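Local coordinates for cyclic nucleotide-gated potassium channel mll3241 (Mesorhizobium loti, PDB 4MUV), which forms a homotetrameric potassium channel that is opened by cyclic AMP binding to its cytoplasmic cyclic nucleotide-binding domains, one of which is described here, at residues M59-E64 / E126-T131; S75-G78 / F82-E85; G84-I89 / P93-V98. The protein carries 3 engineered substitutions. One frame throughout, in Å; residues are numbered along the deposited sequence. Where two conformers were deposited one is given.

In the fold
All three contacts lie in the cyclic nucleotide-binding domain, a jelly-roll of strands with a helix 122-139 laid against it. Contact 1 is buried and wholly apolar where strand and helix meet: Met59 and Phe61 face Phe128. Contact 2 is partly buried and joins strands of two different sheets through Leu77, while its second segment already holds the ribose hydroxyl of the cyclic GMP. Contact 3, also buried, shares Gly84 and Glu85 with contact 2 and is dominated by polar bonds to the phosphate and guanine. Contacts 1 and 2 reach one sheet, where strands 58-64 and 82-83 are neighbours. Both later contacts are nested within the loop that contact 1 closes.

Contact 1. Residues M59-E64 / E126-T131; sequences MFFVVE and EIFRKT
A Met-aromatic contact between Met59 and Phe128, flanked by Phe61, fastens strand 58-64 of the β-roll to the long C-terminal helix 122-139 of the cyclic nucleotide-binding domain. The evidence is in side chains alone, since even the nearest CA atoms, those of Met59 and Phe128, are 10.9 Å apart. Met59 SD lies 4.4 Å from the centroid of the Phe128 ring and 31° off the ring normal, so the sulfur leans over the ring obliquely and is not centred on it. The methyl touches the same side chain, with Met59 CE 3.8 Å from Phe128 CE1. Met59 CG sits between its backbone N and carbonyl carbon (chi1 67°), and a bend at chi3 (-68°) turns the methyl to the ring. Phe61 comes differently: its CZ is 4.1 Å from Phe128 CZ, each atom near the plane of the other ring, while the two side chains cross at about a right angle. This is an edge-to-edge touch, not a stack. Phe128 thus receives sulfur and methyl from one residue and an aromatic rim from another. Its surroundings continue the apolar theme, with the Phe114 ring, Leu117 and Cys118 of helix 111-120 and Leu22 packed around it. Thr131, one helical turn along, reaches Glu85 instead. With three buried residues touching only through carbon and sulfur, the join rests mainly on packing and dispersion, with the oblique Met-aromatic contact as its one specific, weakly directional element.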
loop_
_atom_site.group_PDB
_atom_site.type_symbol
_atom_site.label_atom_id
_atom_site.label_comp_id
_atom_site.label_asym_id
_atom_site.label_seq_id
_atom_site.Cartn_x
_atom_site.Cartn_y
_atom_site.Cartn_z
ATOM N N MET A 59 -3.161 -1.299 -3.517
ATOM C CA MET A 59 -1.888 -0.817 -2.980
ATOM C C MET A 59 -1.715 -1.376 -1.578
ATOM O O MET A 59 -2.600 -2.071 -1.060
ATOM C CB MET A 59 -1.769 0.707 -3.005
ATOM C CG MET A 59 -2.724 1.402 -2.071
ATOM S SD MET A 59 -2.338 3.142 -1.804
ATOM C CE MET A 59 -0.801 2.994 -0.902
ATOM N N PHE A 60 -0.560 -1.100 -0.985
ATOM C CA PHE A 60 -0.124 -1.798 0.214
ATOM C C PHE A 60 0.539 -0.828 1.182
ATOM O O PHE A 60 1.346 0.025 0.776
ATOM C CB PHE A 60 0.890 -2.867 -0.131
ATOM C CG PHE A 60 0.405 -3.871 -1.137
ATOM C CD1 PHE A 60 -0.240 -5.021 -0.719
ATOM C CD2 PHE A 60 0.633 -3.685 -2.482
ATOM C CE1 PHE A 60 -0.680 -5.962 -1.627
ATOM C CE2 PHE A 60 0.195 -4.625 -3.409
ATOM C CZ PHE A 60 -0.462 -5.764 -2.976
ATOM N N PHE A 61 0.211 -0.972 2.470
ATOM C CA PHE A 61 0.851 -0.245 3.567
ATOM C C PHE A 61 1.710 -1.229 4.323
ATOM O O PHE A 61 1.240 -2.261 4.780
ATOM C CB PHE A 61 -0.213 0.376 4.468
ATOM C CG PHE A 61 -1.064 1.345 3.729
ATOM C CD1 PHE A 61 -2.171 0.917 3.029
ATOM C CD2 PHE A 61 -0.713 2.683 3.668
ATOM C CE1 PHE A 61 -2.921 1.807 2.310
ATOM C CE2 PHE A 61 -1.457 3.572 2.925
ATOM C CZ PHE A 61 -2.567 3.132 2.250
ATOM N N VAL A 62 3.003 -0.918 4.447
ATOM C CA VAL A 62 3.916 -1.802 5.181
ATOM C C VAL A 62 3.735 -1.569 6.675
ATOM O O VAL A 62 3.784 -0.428 7.146
ATOM C CB VAL A 62 5.387 -1.539 4.813
ATOM C CG1 VAL A 62 6.306 -2.478 5.549
ATOM C CG2 VAL A 62 5.599 -1.676 3.312
ATOM N N VAL A 63 3.506 -2.642 7.433
ATOM C CA VAL A 63 3.250 -2.494 8.860
ATOM C C VAL A 63 4.196 -3.279 9.749
ATOM O O VAL A 63 4.295 -2.933 10.914
ATOM C CB VAL A 63 1.727 -2.710 9.199
ATOM C CG1 VAL A 63 0.877 -1.546 8.666
ATOM C CG2 VAL A 63 1.198 -4.000 8.663
ATOM N N GLU A 64 4.876 -4.295 9.212
ATOM C CA GLU A 64 5.926 -5.044 9.924
ATOM C C GLU A 64 6.896 -5.559 8.870
ATOM O O GLU A 64 6.463 -5.996 7.804
ATOM C CB GLU A 64 5.369 -6.264 10.691
ATOM C CG GLU A 64 4.230 -5.991 11.685
ATOM C CD GLU A 64 3.676 -7.255 12.328
ATOM O OE1 GLU A 64 3.546 -8.301 11.646
ATOM O OE2 GLU A 64 3.337 -7.200 13.514
ATOM N N GLU A 126 -3.485 14.136 -2.097
ATOM C CA GLU A 126 -2.322 14.922 -2.497
ATOM C C GLU A 126 -1.013 14.257 -2.097
ATOM O O GLU A 126 -0.037 14.302 -2.848
ATOM C CB GLU A 126 -2.400 16.338 -1.907
ATOM C CG GLU A 126 -1.324 17.302 -2.428
ATOM C CD GLU A 126 -1.535 17.705 -3.882
ATOM O OE1 GLU A 126 -2.354 17.072 -4.582
ATOM O OE2 GLU A 126 -0.884 18.669 -4.333
ATOM N N ILE A 127 -0.987 13.647 -0.907
ATOM C CA ILE A 127 0.207 12.900 -0.499
ATOM C C ILE A 127 0.486 11.773 -1.491
ATOM O O ILE A 127 1.635 11.577 -1.895
ATOM C CB ILE A 127 0.096 12.359 0.927
ATOM C CG1 ILE A 127 0.212 13.534 1.901
ATOM C CG2 ILE A 127 1.174 11.304 1.222
ATOM C CD1 ILE A 127 -0.297 13.232 3.291
ATOM N N PHE A 128 -0.539 11.042 -1.916
ATOM C CA PHE A 128 -0.317 9.968 -2.898
ATOM C C PHE A 128 0.188 10.547 -4.227
ATOM O O PHE A 128 1.109 10.011 -4.843
ATOM C CB PHE A 128 -1.601 9.173 -3.136
ATOM C CG PHE A 128 -2.015 8.271 -1.995
ATOM C CD1 PHE A 128 -1.100 7.525 -1.294
ATOM C CD2 PHE A 128 -3.345 8.193 -1.630
ATOM C CE1 PHE A 128 -1.516 6.695 -0.288
ATOM C CE2 PHE A 128 -3.760 7.360 -0.630
ATOM C CZ PHE A 128 -2.841 6.614 0.052
ATOM N N ARG A 129 -0.429 11.642 -4.665
ATOM C CA ARG A 129 -0.084 12.236 -5.950
ATOM C C ARG A 129 1.383 12.700 -5.914
ATOM O O ARG A 129 2.149 12.458 -6.860
ATOM C CB ARG A 129 -1.022 13.407 -6.293
ATOM C CG ARG A 129 -0.828 13.968 -7.725
ATOM C CD ARG A 129 -1.671 15.214 -8.001
ATOM N NE ARG A 129 -1.229 16.351 -7.195
ATOM C CZ ARG A 129 -0.168 17.106 -7.462
ATOM N NH1 ARG A 129 0.582 16.876 -8.529
ATOM N NH2 ARG A 129 0.143 18.102 -6.649
ATOM N N LYS A 130 1.782 13.354 -4.827
ATOM C CA LYS A 130 3.162 13.830 -4.708
ATOM C C LYS A 130 4.169 12.700 -4.541
ATOM O O LYS A 130 5.273 12.778 -5.056
ATOM C CB LYS A 130 3.288 14.844 -3.585
ATOM C CG LYS A 130 2.631 16.164 -3.922
ATOM C CD LYS A 130 2.768 17.157 -2.787
ATOM C CE LYS A 130 2.067 18.451 -3.125
ATOM N NZ LYS A 130 2.007 19.394 -1.977
ATOM N N THR A 131 3.796 11.650 -3.826
ATOM C CA THR A 131 4.666 10.480 -3.676
ATOM C C THR A 131 4.920 9.833 -5.043
ATOM O O THR A 131 6.056 9.477 -5.366
ATOM C CB THR A 131 4.067 9.466 -2.675
ATOM O OG1 THR A 131 4.030 10.058 -1.373
ATOM C CG2 THR A 131 4.917 8.220 -2.613
#

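Contact 2. Residues S75-G78 / F82-E85; sequences SELG and FFGE. Engineered in segment 75-78: Ser75 (natural residue Val). With PCG (cyclic guanosine monophosphate), chain C.
The Phe83 ring is met obliquely by Leu77, which approaches neither over a face nor at the edge, and the Phe60 ring lies nearly parallel to it, with planes at about 20°. The Phe82 ring has the Glu85 carboxylate at its edge, Phe82 CD1 being 4.0 Å from Glu85 CD in the ring plane, and forms an edge-to-face pair with Phe128. One methyl carries the link between the segments: Leu77 CD1 lies 4.0 Å from Phe83 CB and also 3.8 Å from Phe82 O. Leu77 CG stands anti to the carbonyl carbon (chi1 -56°), which sends the branch across to the other strand.

Beyond the Leu77 packing, segment 82-85 grips the ribose of the cyclic GMP. Gly84 N donates to the ligand atom O2' at 2.8 Å with an angle of 155°, and that hydroxyl in turn donates to Glu85 OE2 at 2.7 Å. The hydroxyl is therefore held both as acceptor and as donor. Glu85 reaches it through a bent chain, and its OE2 also bridges to Arg135, a charge pair that probably steadies the carboxylate. Gly84 has a backbone that would jam a CB against the carbonyl O of Phe83. Ser75 is an engineered residue, a valine in nature; its OG stays 4.1 Å from the guanine atom N7.

Leu77 belongs to the sheet of strand 67-70, packing on Val67 and Val69, whereas Phe83 pairs with Phe60 of strand 58-64 in the other sheet; Arg135 of helix 122-139 touches Leu77 of the first sheet and hydrogen-bonds Phe82 O of the second.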
loop_
_atom_site.group_PDB
_atom_site.type_symbol
_atom_site.label_atom_id
_atom_site.label_comp_id
_atom_site.label_asym_id
_atom_site.label_seq_id
_atom_site.Cartn_x
_atom_site.Cartn_y
_atom_site.Cartn_z
ATOM N N SER A 75 15.442 0.739 -3.372
ATOM C CA SER A 75 15.190 1.168 -2.005
ATOM C C SER A 75 14.459 0.095 -1.217
ATOM O O SER A 75 13.931 -0.870 -1.769
ATOM C CB SER A 75 14.392 2.470 -1.999
ATOM O OG SER A 75 13.146 2.303 -2.629
ATOM N N GLU A 76 14.508 0.253 0.093
ATOM C CA GLU A 76 13.796 -0.612 1.013
ATOM C C GLU A 76 12.726 0.232 1.711
ATOM O O GLU A 76 12.989 1.371 2.120
ATOM C CB GLU A 76 14.780 -1.234 2.020
ATOM C CG GLU A 76 14.237 -2.444 2.809
ATOM C CD GLU A 76 15.258 -3.078 3.752
ATOM O OE1 GLU A 76 16.098 -2.338 4.315
ATOM O OE2 GLU A 76 15.201 -4.315 3.947
ATOM N N LEU A 77 11.532 -0.321 1.833
ATOM C CA LEU A 77 10.433 0.345 2.524
ATOM C C LEU A 77 10.054 -0.464 3.754
ATOM O O LEU A 77 9.749 -1.646 3.658
ATOM C CB LEU A 77 9.224 0.506 1.624
ATOM C CG LEU A 77 9.445 1.235 0.292
ATOM C CD1 LEU A 77 8.182 1.231 -0.533
ATOM C CD2 LEU A 77 9.898 2.648 0.533
ATOM N N GLY A 78 10.066 0.197 4.899
ATOM C CA GLY A 78 9.731 -0.406 6.183
ATOM C C GLY A 78 8.399 0.079 6.736
ATOM O O GLY A 78 7.622 0.717 6.033
ATOM N N PHE A 82 4.439 2.986 2.107
ATOM C CA PHE A 82 3.397 2.403 1.256
ATOM C C PHE A 82 3.895 2.330 -0.172
ATOM O O PHE A 82 4.823 3.039 -0.570
ATOM C CB PHE A 82 2.063 3.155 1.354
ATOM C CG PHE A 82 2.168 4.613 1.039
ATOM C CD1 PHE A 82 2.245 5.064 -0.272
ATOM C CD2 PHE A 82 2.173 5.555 2.055
ATOM C CE1 PHE A 82 2.339 6.405 -0.571
ATOM C CE2 PHE A 82 2.274 6.906 1.763
ATOM C CZ PHE A 82 2.352 7.327 0.435
ATOM N N PHE A 83 3.304 1.418 -0.930
ATOM C CA PHE A 83 3.637 1.240 -2.339
ATOM C C PHE A 83 2.433 0.706 -3.101
ATOM O O PHE A 83 1.518 0.129 -2.520
ATOM C CB PHE A 83 4.855 0.325 -2.476
ATOM C CG PHE A 83 4.634 -1.080 -2.005
ATOM C CD1 PHE A 83 4.856 -1.429 -0.689
ATOM C CD2 PHE A 83 4.233 -2.063 -2.886
ATOM C CE1 PHE A 83 4.645 -2.734 -0.265
ATOM C CE2 PHE A 83 4.020 -3.361 -2.456
ATOM C CZ PHE A 83 4.226 -3.700 -1.160
ATOM N N GLY A 84 2.468 0.894 -4.426
ATOM C CA GLY A 84 1.389 0.462 -5.303
ATOM C C GLY A 84 0.406 1.552 -5.665
ATOM O O GLY A 84 -0.504 1.324 -6.457
ATOM N N GLU A 85 0.603 2.744 -5.096
ATOM C CA GLU A 85 -0.276 3.869 -5.403
ATOM C C GLU A 85 -0.145 4.354 -6.843
ATOM O O GLU A 85 -1.093 4.852 -7.410
ATOM C CB GLU A 85 -0.021 5.056 -4.456
ATOM C CG GLU A 85 1.284 5.847 -4.647
ATOM C CD GLU A 85 2.527 5.029 -4.292
ATOM O OE1 GLU A 85 2.429 4.121 -3.430
ATOM O OE2 GLU A 85 3.597 5.281 -4.881
HETATM P PA PCG C . 3.352 0.953 -8.726
HETATM O O1A PCG C . 1.848 0.770 -8.696
HETATM O O2A PCG C . 3.933 1.468 -9.994
HETATM O "O5'" PCG C . 4.013 -0.402 -8.389
HETATM C "C5'" PCG C . 5.313 -0.445 -8.007
HETATM C "C4'" PCG C . 5.492 0.516 -6.818
HETATM O "O4'" PCG C . 6.822 0.624 -6.186
HETATM C "C3'" PCG C . 5.156 1.795 -7.202
HETATM O "O3'" PCG C . 3.737 1.928 -7.532
HETATM C "C2'" PCG C . 5.620 2.637 -5.944
HETATM O "O2'" PCG C . 4.535 2.734 -5.022
HETATM C "C1'" PCG C . 6.695 1.910 -5.404
HETATM N N9 PCG C . 7.976 2.552 -5.399
HETATM C C8 PCG C . 8.725 2.905 -4.303
HETATM N N7 PCG C . 9.818 3.586 -4.654
HETATM C C5 PCG C . 9.767 3.666 -6.025
HETATM C C6 PCG C . 10.654 4.280 -6.974
HETATM O O6 PCG C . 11.718 4.886 -6.699
HETATM N N1 PCG C . 10.258 4.151 -8.284
HETATM C C2 PCG C . 9.082 3.538 -8.685
HETATM N N2 PCG C . 8.785 3.490 -9.997
HETATM N N3 PCG C . 8.210 2.941 -7.810
HETATM C C4 PCG C . 8.620 3.051 -6.465
#

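Contact 3. Residues G84-I89 / P93-V98; sequences GEMALI and PRSATV. With PCG (cyclic guanosine monophosphate), chain C.
The phosphate-binding cassette of the cyclic nucleotide-binding domain is formed where Gly84, just before helix 85-90, and Met86 and Ala87 within it face Arg94 and Ser95 of the loop leading into strand 97-100. Across it, Arg94 NH1 reaches Gly84 O at 3.0 Å, a bond that is weak because its angle is only 126°. The stronger use of that nitrogen is on the ligand: Arg94 NH1 donates to the phosphate atom O1A at 2.9 Å, both acceptors lying in the guanidinium plane at its edge. Ala87 N donates to the same O1A at 3.0 Å. The N-terminal end of helix 85-90 and the arginine thus share one phosphate oxygen, which would be expected to stabilise its negative charge. The other, O2A, is taken by Ser95 through its backbone N at 2.8 Å and through its OG, also at 2.8 Å. Because Ser95 OG stands between its backbone N and carbonyl carbon (chi1 67°), it can also accept from guanine N2, at 2.8 Å and 170°, which suits the syn base.

Met86 completes the wall: its SD is 3.6 Å from ribose C3', and its CE is 3.6 Å from Ser95 OG. Replacing Met86 by an alanine would probably uncover the ribose at C2' and C3' and open a gap beside the Ser95 hydroxyl.

Arg94 is also tied to the backbone by NH2 bonding to Arg58 O and packs on Cys50 of strand 48-50, while helix 122-139 closes over Met86 and Ser95 through Arg136, and Leu88 packs on Phe114 of helix 111-120.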
loop_
_atom_site.group_PDB
_atom_site.type_symbol
_atom_site.label_atom_id
_atom_site.label_comp_id
_atom_site.label_asym_id
_atom_site.label_seq_id
_atom_site.Cartn_x
_atom_site.Cartn_y
_atom_site.Cartn_z
ATOM N N GLY A 84 2.468 0.894 -4.426
ATOM C CA GLY A 84 1.389 0.462 -5.303
ATOM C C GLY A 84 0.406 1.552 -5.665
ATOM O O GLY A 84 -0.504 1.324 -6.457
ATOM N N GLU A 85 0.603 2.744 -5.096
ATOM C CA GLU A 85 -0.276 3.869 -5.403
ATOM C C GLU A 85 -0.145 4.354 -6.843
ATOM O O GLU A 85 -1.093 4.852 -7.410
ATOM C CB GLU A 85 -0.021 5.056 -4.456
ATOM C CG GLU A 85 1.284 5.847 -4.647
ATOM C CD GLU A 85 2.527 5.029 -4.292
ATOM O OE1 GLU A 85 2.429 4.121 -3.430
ATOM O OE2 GLU A 85 3.597 5.281 -4.881
ATOM N N MET A 86 1.016 4.189 -7.460
ATOM C CA MET A 86 1.226 4.811 -8.761
ATOM C C MET A 86 0.295 4.249 -9.814
ATOM O O MET A 86 -0.277 5.006 -10.596
ATOM C CB MET A 86 2.688 4.692 -9.192
ATOM C CG MET A 86 3.624 5.528 -8.338
ATOM S SD MET A 86 5.378 5.170 -8.548
ATOM C CE MET A 86 5.632 5.881 -10.166
ATOM N N ALA A 87 0.124 2.932 -9.839
ATOM C CA ALA A 87 -0.754 2.321 -10.843
ATOM C C ALA A 87 -2.197 2.723 -10.610
ATOM O O ALA A 87 -2.970 2.860 -11.561
ATOM C CB ALA A 87 -0.637 0.833 -10.797
ATOM N N LEU A 88 -2.573 2.908 -9.347
ATOM C CA LEU A 88 -3.941 3.307 -9.037
ATOM C C LEU A 88 -4.250 4.735 -9.473
ATOM O O LEU A 88 -5.370 5.030 -9.902
ATOM C CB LEU A 88 -4.247 3.119 -7.557
ATOM C CG LEU A 88 -4.044 1.722 -6.988
ATOM C CD1 LEU A 88 -4.469 1.657 -5.522
ATOM C CD2 LEU A 88 -4.795 0.696 -7.797
ATOM N N ILE A 89 -3.254 5.608 -9.376
ATOM C CA ILE A 89 -3.430 7.002 -9.803
ATOM C C ILE A 89 -3.375 7.201 -11.308
ATOM O O ILE A 89 -4.127 7.985 -11.852
ATOM C CB ILE A 89 -2.327 7.895 -9.262
ATOM C CG1 ILE A 89 -2.398 7.929 -7.757
ATOM C CG2 ILE A 89 -2.456 9.351 -9.840
ATOM C CD1 ILE A 89 -1.129 8.464 -7.103
ATOM N N PRO A 93 0.382 0.410 -15.918
ATOM C CA PRO A 93 0.893 -0.800 -15.288
ATOM C C PRO A 93 1.862 -0.490 -14.158
ATOM O O PRO A 93 2.396 0.612 -14.060
ATOM C CB PRO A 93 1.603 -1.506 -16.447
ATOM C CG PRO A 93 0.892 -0.986 -17.672
ATOM C CD PRO A 93 0.648 0.439 -17.369
ATOM N N ARG A 94 2.109 -1.479 -13.325
ATOM C CA ARG A 94 3.109 -1.345 -12.286
ATOM C C ARG A 94 4.418 -0.855 -12.883
ATOM O O ARG A 94 4.856 -1.318 -13.950
ATOM C CB ARG A 94 3.376 -2.683 -11.609
ATOM C CG ARG A 94 2.232 -3.329 -10.856
ATOM C CD ARG A 94 1.734 -2.455 -9.739
ATOM N NE ARG A 94 0.746 -3.162 -8.940
ATOM C CZ ARG A 94 -0.020 -2.593 -8.027
ATOM N NH1 ARG A 94 0.055 -1.294 -7.799
ATOM N NH2 ARG A 94 -0.874 -3.344 -7.327
ATOM N N SER A 95 5.071 0.052 -12.178
ATOM C CA SER A 95 6.281 0.691 -12.669
ATOM C C SER A 95 7.567 0.102 -12.113
ATOM O O SER A 95 8.649 0.503 -12.539
ATOM C CB SER A 95 6.262 2.201 -12.393
ATOM O OG SER A 95 6.332 2.469 -10.995
ATOM N N ALA A 96 7.445 -0.844 -11.184
ATOM C CA ALA A 96 8.603 -1.490 -10.584
ATOM C C ALA A 96 8.122 -2.767 -9.920
ATOM O O ALA A 96 6.971 -2.871 -9.514
ATOM C CB ALA A 96 9.251 -0.576 -9.555
ATOM N N THR A 97 9.042 -3.720 -9.798
ATOM C CA THR A 97 8.803 -4.942 -9.052
ATOM C C THR A 97 9.158 -4.717 -7.578
ATOM O O THR A 97 10.253 -4.240 -7.251
ATOM C CB THR A 97 9.603 -6.089 -9.655
ATOM O OG1 THR A 97 9.129 -6.282 -10.995
ATOM C CG2 THR A 97 9.439 -7.386 -8.843
ATOM N N VAL A 98 8.216 -5.045 -6.714
ATOM C CA VAL A 98 8.386 -4.937 -5.278
ATOM C C VAL A 98 8.265 -6.342 -4.713
ATOM O O VAL A 98 7.323 -7.056 -5.019
ATOM C CB VAL A 98 7.315 -4.009 -4.658
ATOM C CG1 VAL A 98 7.524 -3.870 -3.152
ATOM C CG2 VAL A 98 7.301 -2.662 -5.352
HETATM P PA PCG C . 3.352 0.953 -8.726
HETATM O O1A PCG C . 1.848 0.770 -8.696
HETATM O O2A PCG C . 3.933 1.468 -9.994
HETATM O "O5'" PCG C . 4.013 -0.402 -8.389
HETATM C "C5'" PCG C . 5.313 -0.445 -8.007
HETATM C "C4'" PCG C . 5.492 0.516 -6.818
HETATM O "O4'" PCG C . 6.822 0.624 -6.186
HETATM C "C3'" PCG C . 5.156 1.795 -7.202
HETATM O "O3'" PCG C . 3.737 1.928 -7.532
HETATM C "C2'" PCG C . 5.620 2.637 -5.944
HETATM O "O2'" PCG C . 4.535 2.734 -5.022
HETATM C "C1'" PCG C . 6.695 1.910 -5.404
HETATM N N9 PCG C . 7.976 2.552 -5.399
HETATM C C8 PCG C . 8.725 2.905 -4.303
HETATM N N7 PCG C . 9.818 3.586 -4.654
HETATM C C5 PCG C . 9.767 3.666 -6.025
HETATM C C6 PCG C . 10.654 4.280 -6.974
HETATM O O6 PCG C . 11.718 4.886 -6.699
HETATM N N1 PCG C . 10.258 4.151 -8.284
HETATM C C2 PCG C . 9.082 3.538 -8.685
HETATM N N2 PCG C . 8.785 3.490 -9.997
HETATM N N3 PCG C . 8.210 2.941 -7.810
HETATM C C4 PCG C . 8.620 3.051 -6.465
#